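Local coordinates for protein ribonucleoside-diphosphate reductase (Sulfolobus acidocaldarius DSM 639, PDB 6QRZ) that is an R2-like ligand-binding oxidase with a manganese/iron cofactor, built on the ribonucleotide reductase R2 subunit fold of the ferritin-like superfamily, at residues N80-G92 against L146-Q158. Residues are numbered along the deposited sequence; the frame is centred on the assembly and turned at random.
Sequences NYLLNIVSLFMAG and LTIFTTEYNPWYQ
The Phe149 ring lies against helix 76-98 with the backbone N of Asn84 over one face, toward the rim, while Asn80 OD1 meets its edge near the ring plane, 3.1 Å from Phe149 CE1. Asn80, Leu83, Asn84 and Ser87 form the hole that this aromatic knob enters. The Asn84 amide is turned 33° from the ring, and Leu83 CD2 reaches Phe149 CE2 at 3.7 Å. Replacing Phe149 by alanine is likely to leave this hole unfilled. Farther along, Leu88 CD2 sits over the centre of the Tyr157 ring in a CH-pi contact, 3.8 Å from the centroid, and Ala91 CB approaches the edge of that ring. Leu88 can reach the face because its CG stands anti to the carbonyl carbon (chi1 -65°). Leu146 splits its two methyl groups, CD2 lying 3.7 Å from Leu83 CD1 and CD1 3.7 Å from Met90 CE. Helix 76-98 is thus joined to the loop and short helical turn of Leu146 and Phe149, and to the first turn of helix 155-169. Apolar and aromatic contacts dominate, and Ser87 OG, beside Leu146, donates to Leu83 O within its own helix, so the interface relies largely on shape fit.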
loop_
_atom_site.group_PDB
_atom_site.type_symbol
_atom_site.label_atom_id
_atom_site.label_comp_id
_atom_site.label_asym_id
_atom_site.label_seq_id
_atom_site.Cartn_x
_atom_site.Cartn_y
_atom_site.Cartn_z
ATOM N N ASN A 80 -16.537 24.557 15.090
ATOM C CA ASN A 80 -17.356 23.352 15.172
ATOM C C ASN A 80 -17.577 22.740 13.794
ATOM O O ASN A 80 -17.523 21.515 13.637
ATOM C CB ASN A 80 -18.692 23.677 15.842
ATOM C CG ASN A 80 -19.489 22.434 16.193
ATOM O OD1 ASN A 80 -18.986 21.315 16.109
ATOM N ND2 ASN A 80 -20.738 22.630 16.599
ATOM N N TYR A 81 -17.824 23.576 12.782
ATOM C CA TYR A 81 -18.029 23.054 11.434
ATOM C C TYR A 81 -16.716 22.601 10.810
ATOM O O TYR A 81 -16.677 21.589 10.101
ATOM C CB TYR A 81 -18.704 24.108 10.558
ATOM C CG TYR A 81 -18.905 23.672 9.125
ATOM C CD1 TYR A 81 -19.934 22.803 8.781
ATOM C CD2 TYR A 81 -18.072 24.132 8.114
ATOM C CE1 TYR A 81 -20.122 22.400 7.472
ATOM C CE2 TYR A 81 -18.253 23.735 6.801
ATOM C CZ TYR A 81 -19.279 22.870 6.487
ATOM O OH TYR A 81 -19.465 22.472 5.183
ATOM N N LEU A 82 -15.631 23.342 11.053
ATOM C CA LEU A 82 -14.328 22.932 10.539
ATOM C C LEU A 82 -13.901 21.601 11.142
ATOM O O LEU A 82 -13.424 20.711 10.428
ATOM C CB LEU A 82 -13.288 24.018 10.820
ATOM C CG LEU A 82 -11.911 23.889 10.160
ATOM C CD1 LEU A 82 -11.362 25.264 9.820
ATOM C CD2 LEU A 82 -10.933 23.140 11.054
ATOM N N LEU A 83 -14.072 21.443 12.457
ATOM C CA LEU A 83 -13.782 20.161 13.089
ATOM C C LEU A 83 -14.717 19.071 12.583
ATOM O O LEU A 83 -14.339 17.895 12.549
ATOM C CB LEU A 83 -13.887 20.291 14.609
ATOM C CG LEU A 83 -13.575 19.052 15.449
ATOM C CD1 LEU A 83 -12.149 18.587 15.205
ATOM C CD2 LEU A 83 -13.806 19.338 16.924
ATOM N N ASN A 84 -15.934 19.441 12.180
ATOM C CA ASN A 84 -16.877 18.457 11.660
ATOM C C ASN A 84 -16.409 17.904 10.320
ATOM O O ASN A 84 -16.314 16.684 10.141
ATOM C CB ASN A 84 -18.267 19.084 11.534
ATOM C CG ASN A 84 -19.322 18.086 11.095
ATOM O OD1 ASN A 84 -19.103 16.876 11.126
ATOM N ND2 ASN A 84 -20.480 18.593 10.690
ATOM N N ILE A 85 -16.103 18.789 9.368
ATOM C CA ILE A 85 -15.712 18.336 8.037
ATOM C C ILE A 85 -14.337 17.679 8.061
ATOM O O ILE A 85 -14.043 16.811 7.231
ATOM C CB ILE A 85 -15.771 19.508 7.040
ATOM C CG1 ILE A 85 -14.908 20.673 7.528
ATOM C CG2 ILE A 85 -17.212 19.955 6.833
ATOM C CD1 ILE A 85 -15.093 21.946 6.729
ATOM N N VAL A 86 -13.473 18.071 9.001
ATOM C CA VAL A 86 -12.197 17.381 9.158
ATOM C C VAL A 86 -12.416 15.997 9.758
ATOM O O VAL A 86 -11.759 15.023 9.368
ATOM C CB VAL A 86 -11.229 18.228 10.006
ATOM C CG1 VAL A 86 -10.032 17.401 10.445
ATOM C CG2 VAL A 86 -10.767 19.444 9.217
ATOM N N SER A 87 -13.352 15.884 10.704
ATOM C CA SER A 87 -13.688 14.579 11.262
ATOM C C SER A 87 -14.305 13.662 10.216
ATOM O O SER A 87 -14.224 12.436 10.344
ATOM C CB SER A 87 -14.645 14.740 12.444
ATOM O OG SER A 87 -14.108 15.609 13.425
ATOM N N LEU A 88 -14.927 14.232 9.180
ATOM C CA LEU A 88 -15.516 13.408 8.131
ATOM C C LEU A 88 -14.438 12.767 7.266
ATOM O O LEU A 88 -14.478 11.561 6.998
ATOM C CB LEU A 88 -16.468 14.246 7.279
ATOM C CG LEU A 88 -17.712 14.774 7.994
ATOM C CD1 LEU A 88 -18.589 15.565 7.036
ATOM C CD2 LEU A 88 -18.490 13.632 8.627
ATOM N N PHE A 89 -13.462 13.559 6.818
ATOM C CA PHE A 89 -12.386 13.004 6.004
ATOM C C PHE A 89 -11.551 12.011 6.803
ATOM O O PHE A 89 -11.337 10.875 6.368
ATOM C CB PHE A 89 -11.512 14.127 5.446
ATOM C CG PHE A 89 -12.131 14.856 4.288
ATOM C CD1 PHE A 89 -12.101 14.310 3.014
ATOM C CD2 PHE A 89 -12.739 16.087 4.469
ATOM C CE1 PHE A 89 -12.669 14.977 1.946
ATOM C CE2 PHE A 89 -13.309 16.759 3.404
ATOM C CZ PHE A 89 -13.272 16.203 2.141
ATOM N N MET A 90 -11.086 12.421 7.989
ATOM C CA MET A 90 -10.239 11.551 8.800
ATOM C C MET A 90 -10.927 10.226 9.103
ATOM O O MET A 90 -10.272 9.179 9.175
ATOM C CB MET A 90 -9.851 12.259 10.097
ATOM C CG MET A 90 -8.848 11.494 10.941
ATOM S SD MET A 90 -8.593 12.250 12.554
ATOM C CE MET A 90 -10.222 12.060 13.269
ATOM N N ALA A 91 -12.249 10.248 9.283
ATOM C CA ALA A 91 -12.991 9.001 9.432
ATOM C C ALA A 91 -12.985 8.203 8.136
ATOM O O ALA A 91 -12.878 6.971 8.158
ATOM C CB ALA A 91 -14.425 9.292 9.871
ATOM N N GLY A 92 -13.095 8.887 7.000
ATOM C CA GLY A 92 -13.141 8.223 5.715
ATOM C C GLY A 92 -11.797 7.733 5.227
ATOM O O GLY A 92 -11.708 6.656 4.630
ATOM N N LEU A 146 -13.881 12.326 18.299
ATOM C CA LEU A 146 -14.570 12.939 17.172
ATOM C C LEU A 146 -15.648 12.025 16.599
ATOM O O LEU A 146 -16.129 12.263 15.488
ATOM C CB LEU A 146 -13.570 13.331 16.082
ATOM C CG LEU A 146 -12.532 14.374 16.500
ATOM C CD1 LEU A 146 -11.612 14.733 15.344
ATOM C CD2 LEU A 146 -13.216 15.614 17.053
ATOM N N THR A 147 -16.032 10.979 17.335
ATOM C CA THR A 147 -17.097 10.089 16.883
ATOM C C THR A 147 -18.462 10.771 16.899
ATOM O O THR A 147 -19.366 10.344 16.174
ATOM C CB THR A 147 -17.122 8.826 17.751
ATOM O OG1 THR A 147 -15.792 8.306 17.870
ATOM C CG2 THR A 147 -18.009 7.756 17.133
ATOM N N ILE A 148 -18.622 11.836 17.685
ATOM C CA ILE A 148 -19.888 12.560 17.753
ATOM C C ILE A 148 -20.017 13.494 16.555
ATOM O O ILE A 148 -20.879 14.379 16.534
ATOM C CB ILE A 148 -20.017 13.330 19.081
ATOM C CG1 ILE A 148 -18.723 14.084 19.405
ATOM C CG2 ILE A 148 -20.384 12.382 20.214
ATOM C CD1 ILE A 148 -18.745 15.543 19.009
ATOM N N PHE A 149 -19.156 13.303 15.553
ATOM C CA PHE A 149 -19.256 14.000 14.280
ATOM C C PHE A 149 -19.510 13.080 13.097
ATOM O O PHE A 149 -20.033 13.547 12.080
ATOM C CB PHE A 149 -17.976 14.802 13.995
ATOM C CG PHE A 149 -17.851 16.059 14.803
ATOM C CD1 PHE A 149 -18.611 17.173 14.490
ATOM C CD2 PHE A 149 -16.963 16.136 15.861
ATOM C CE1 PHE A 149 -18.496 18.335 15.224
ATOM C CE2 PHE A 149 -16.842 17.297 16.601
ATOM C CZ PHE A 149 -17.611 18.398 16.282
ATOM N N THR A 150 -19.156 11.800 13.195
ATOM C CA THR A 150 -19.277 10.864 12.086
ATOM C C THR A 150 -20.599 10.110 12.073
ATOM O O THR A 150 -20.854 9.360 11.125
ATOM C CB THR A 150 -18.125 9.850 12.126
ATOM O OG1 THR A 150 -18.323 8.857 11.114
ATOM C CG2 THR A 150 -18.065 9.165 13.479
ATOM N N THR A 151 -21.444 10.288 13.087
ATOM C CA THR A 151 -22.667 9.503 13.189
ATOM C C THR A 151 -23.843 10.350 13.656
ATOM O O THR A 151 -24.926 10.303 13.064
ATOM C CB THR A 151 -22.460 8.327 14.146
ATOM O OG1 THR A 151 -21.481 7.432 13.604
ATOM C CG2 THR A 151 -23.765 7.579 14.368
ATOM N N GLU A 152 -23.634 11.131 14.715
ATOM C CA GLU A 152 -24.741 11.853 15.335
ATOM C C GLU A 152 -25.171 13.048 14.492
ATOM O O GLU A 152 -26.369 13.260 14.267
ATOM C CB GLU A 152 -24.344 12.295 16.744
ATOM C CG GLU A 152 -24.118 11.145 17.713
ATOM C CD GLU A 152 -25.385 10.359 17.998
ATOM O OE1 GLU A 152 -26.487 10.940 17.896
ATOM O OE2 GLU A 152 -25.280 9.157 18.320
ATOM N N TYR A 153 -24.211 13.842 14.015
ATOM C CA TYR A 153 -24.553 15.071 13.307
ATOM C C TYR A 153 -25.026 14.818 11.881
ATOM O O TYR A 153 -25.828 15.596 11.354
ATOM C CB TYR A 153 -23.358 16.026 13.302
ATOM C CG TYR A 153 -23.188 16.795 14.594
ATOM C CD1 TYR A 153 -24.202 16.830 15.544
ATOM C CD2 TYR A 153 -22.017 17.491 14.862
ATOM C CE1 TYR A 153 -24.053 17.533 16.723
ATOM C CE2 TYR A 153 -21.859 18.197 16.039
ATOM C CZ TYR A 153 -22.879 18.215 16.966
ATOM O OH TYR A 153 -22.726 18.917 18.139
ATOM N N ASN A 154 -24.551 13.750 11.239
ATOM C CA ASN A 154 -24.939 13.429 9.866
ATOM C C ASN A 154 -25.039 11.917 9.712
ATOM O O ASN A 154 -24.016 11.230 9.564
ATOM C CB ASN A 154 -23.955 14.021 8.861
ATOM C CG ASN A 154 -22.524 13.970 9.348
ATOM O OD1 ASN A 154 -22.210 13.277 10.314
ATOM N ND2 ASN A 154 -21.644 14.707 8.680
ATOM N N PRO A 155 -26.255 11.362 9.737
ATOM C CA PRO A 155 -26.395 9.902 9.623
ATOM C C PRO A 155 -26.115 9.368 8.231
ATOM O O PRO A 155 -25.862 8.165 8.095
ATOM C CB PRO A 155 -27.852 9.658 10.031
ATOM C CG PRO A 155 -28.547 10.918 9.654
ATOM C CD PRO A 155 -27.558 12.032 9.890
ATOM N N TRP A 156 -26.164 10.212 7.194
ATOM C CA TRP A 156 -25.787 9.751 5.860
ATOM C C TRP A 156 -24.345 9.269 5.835
ATOM O O TRP A 156 -24.014 8.325 5.109
ATOM C CB TRP A 156 -25.992 10.865 4.830
ATOM C CG TRP A 156 -25.031 12.015 4.969
ATOM C CD1 TRP A 156 -25.247 13.186 5.634
ATOM C CD2 TRP A 156 -23.704 12.101 4.428
ATOM N NE1 TRP A 156 -24.139 13.995 5.543
ATOM C CE2 TRP A 156 -23.178 13.351 4.810
ATOM C CE3 TRP A 156 -22.910 11.240 3.664
ATOM C CZ2 TRP A 156 -21.896 13.761 4.451
ATOM C CZ3 TRP A 156 -21.638 11.649 3.309
ATOM C CH2 TRP A 156 -21.143 12.898 3.702
ATOM N N TYR A 157 -23.476 9.906 6.621
ATOM C CA TYR A 157 -22.096 9.462 6.738
ATOM C C TYR A 157 -21.984 8.151 7.503
ATOM O O TYR A 157 -21.002 7.423 7.326
ATOM C CB TYR A 157 -21.264 10.550 7.417
ATOM C CG TYR A 157 -19.777 10.353 7.284
ATOM C CD1 TYR A 157 -19.116 10.703 6.115
ATOM C CD2 TYR A 157 -19.034 9.823 8.325
ATOM C CE1 TYR A 157 -17.757 10.527 5.989
ATOM C CE2 TYR A 157 -17.674 9.643 8.208
ATOM C CZ TYR A 157 -17.040 9.997 7.040
ATOM O OH TYR A 157 -15.684 9.815 6.920
ATOM N N GLN A 158 -22.968 7.840 8.350
ATOM C CA GLN A 158 -23.009 6.542 9.013
ATOM C C GLN A 158 -23.542 5.461 8.081
ATOM O O GLN A 158 -23.067 4.322 8.111
ATOM C CB GLN A 158 -23.870 6.628 10.274
ATOM C CG GLN A 158 -24.112 5.294 10.962
ATOM C CD GLN A 158 -25.146 5.387 12.067
ATOM O OE1 GLN A 158 -25.869 6.377 12.175
ATOM N NE2 GLN A 158 -25.218 4.354 12.898
#